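Long-range contact in proteophosphoglycan (Silicibacter pomeroyi DSS-3, PDB 2RE3), which is of unknown function but belongs to the DUF1285 family, which has a fold with repeated structural motifs and is possibly involved in signal transduction: residues 95-101 with 113-118. Sequence-based numbering, arbitrary orientation.
Sequences PFVAVDV and TFTTHV
The side chains of Val101 and Phe114 run alongside each other on one face of the sheet. Val101 CG2, anti to the backbone N, sits over one face of the Phe114 ring, 4.0 Å from the ring centroid, in a CH-pi contact. Ala98 CB reaches the same ring at CD2 (3.9 Å). Leu163 of helix 157-164 also touches Val101 and Phe114.

At the other end, the Phe96 and His117 side chains cross at about a right angle. His117 CE1 comes in at the edge of the Phe96 ring. A chi1 of 76° puts His117 CG between its backbone N and carbonyl carbon. This brings the imidazole to the Phe96-Val97 backbone, with CE1 3.8 Å from Phe96 CA. Val118 CG1 covers one imidazole face, while Val118 CG2 packs 3.6 Å from Phe96 CE1. Val118 also meets helix 61-68.

Between these ends, strands 96-104 and 111-116 form an antiparallel hairpin in the mixed sheet of the DUF1285 C-terminal domain. Strand 151-155 flanks 96-104 on its other side. His117 N bonds to Val97 O at 2.8 Å. Thr115 O accepts from Val99 N (2.8 Å) and Asp100 N (3.2 Å), a classic beta bulge. Thr115 N returns a bond to Asp100 O at 3.0 Å.

The bulge's extra N-H thus stays bonded. Backbone bonds set the register on both sides of it, while apolar contacts join the two ends.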
# COMPACT_ATOMS: atom_id res chain seq x y z
N PRO A 95 1.26 3.51 2.56
CA PRO A 95 0.64 2.97 3.76
C PRO A 95 0.79 1.45 3.91
O PRO A 95 0.62 0.91 5.02
CB PRO A 95 -0.84 3.35 3.59
CG PRO A 95 -1.02 3.63 2.11
CD PRO A 95 0.28 4.12 1.64
N PHE A 96 1.12 0.77 2.81
CA PHE A 96 1.27 -0.69 2.84
C PHE A 96 2.52 -1.19 2.15
O PHE A 96 3.09 -0.50 1.31
CB PHE A 96 0.07 -1.36 2.20
CG PHE A 96 -1.25 -1.00 2.82
CD1 PHE A 96 -1.56 -1.39 4.11
CD2 PHE A 96 -2.21 -0.34 2.08
CE1 PHE A 96 -2.78 -1.10 4.65
CE2 PHE A 96 -3.45 -0.04 2.62
CZ PHE A 96 -3.73 -0.42 3.92
N VAL A 97 2.95 -2.38 2.52
CA VAL A 97 3.96 -3.09 1.81
C VAL A 97 3.33 -4.36 1.25
O VAL A 97 2.70 -5.09 1.99
CB VAL A 97 5.15 -3.46 2.72
CG1 VAL A 97 6.00 -4.52 2.05
CG2 VAL A 97 5.98 -2.21 3.07
N ALA A 98 3.52 -4.61 -0.04
CA ALA A 98 3.15 -5.87 -0.69
C ALA A 98 4.22 -6.91 -0.38
O ALA A 98 5.38 -6.73 -0.78
CB ALA A 98 3.01 -5.70 -2.23
N VAL A 99 3.85 -7.98 0.32
CA VAL A 99 4.81 -9.00 0.73
C VAL A 99 4.72 -10.30 -0.03
O VAL A 99 5.56 -11.18 0.14
CB VAL A 99 4.67 -9.33 2.21
CG1 VAL A 99 5.01 -8.07 3.05
CG2 VAL A 99 3.27 -9.90 2.49
N ASP A 100 3.71 -10.44 -0.87
CA ASP A 100 3.54 -11.65 -1.65
C ASP A 100 2.88 -11.32 -2.98
O ASP A 100 2.09 -10.39 -3.07
CB ASP A 100 2.70 -12.66 -0.88
CG ASP A 100 2.97 -14.08 -1.29
OD1 ASP A 100 4.01 -14.30 -1.94
OD2 ASP A 100 2.15 -14.97 -0.96
N VAL A 101 3.24 -12.06 -4.02
CA VAL A 101 2.56 -11.94 -5.30
C VAL A 101 2.36 -13.34 -5.81
O VAL A 101 3.24 -14.19 -5.67
CB VAL A 101 3.34 -11.08 -6.33
CG1 VAL A 101 4.76 -11.60 -6.52
CG2 VAL A 101 2.61 -11.05 -7.67
N THR A 113 -1.91 -11.31 -8.42
CA THR A 113 -2.59 -11.02 -7.16
C THR A 113 -1.57 -10.80 -6.03
O THR A 113 -0.77 -11.68 -5.69
CB THR A 113 -3.60 -12.08 -6.81
OG1 THR A 113 -4.60 -12.10 -7.83
CG2 THR A 113 -4.28 -11.77 -5.46
N PHE A 114 -1.62 -9.60 -5.46
CA PHE A 114 -0.71 -9.21 -4.40
C PHE A 114 -1.38 -9.34 -3.04
O PHE A 114 -2.59 -9.14 -2.93
CB PHE A 114 -0.31 -7.77 -4.58
CG PHE A 114 0.59 -7.52 -5.74
CD1 PHE A 114 0.07 -7.30 -6.99
CD2 PHE A 114 1.96 -7.49 -5.58
CE1 PHE A 114 0.90 -7.06 -8.05
CE2 PHE A 114 2.78 -7.24 -6.64
CZ PHE A 114 2.25 -7.03 -7.88
N THR A 115 -0.60 -9.69 -2.04
CA THR A 115 -1.00 -9.67 -0.65
C THR A 115 -0.08 -8.68 0.07
O THR A 115 1.15 -8.69 -0.18
CB THR A 115 -0.87 -11.07 -0.04
OG1 THR A 115 -1.75 -11.95 -0.76
CG2 THR A 115 -1.23 -11.08 1.46
N THR A 116 -0.70 -7.83 0.90
CA THR A 116 -0.01 -6.80 1.70
C THR A 116 0.33 -7.33 3.09
O THR A 116 -0.13 -8.40 3.51
CB THR A 116 -0.90 -5.54 1.89
OG1 THR A 116 -2.04 -5.87 2.71
CG2 THR A 116 -1.38 -4.96 0.51
N HIS A 117 1.12 -6.56 3.84
CA HIS A 117 1.59 -7.02 5.16
C HIS A 117 0.48 -7.04 6.22
O HIS A 117 0.69 -7.51 7.32
CB HIS A 117 2.82 -6.20 5.63
CG HIS A 117 2.50 -4.82 6.12
ND1 HIS A 117 1.93 -3.84 5.33
CD2 HIS A 117 2.74 -4.24 7.33
CE1 HIS A 117 1.82 -2.72 6.04
NE2 HIS A 117 2.29 -2.95 7.26
N VAL A 118 -0.69 -6.52 5.90
CA VAL A 118 -1.80 -6.56 6.83
C VAL A 118 -2.88 -7.52 6.31
O VAL A 118 -4.00 -7.56 6.80
CB VAL A 118 -2.35 -5.16 7.05
CG1 VAL A 118 -1.24 -4.25 7.64
CG2 VAL A 118 -2.91 -4.56 5.73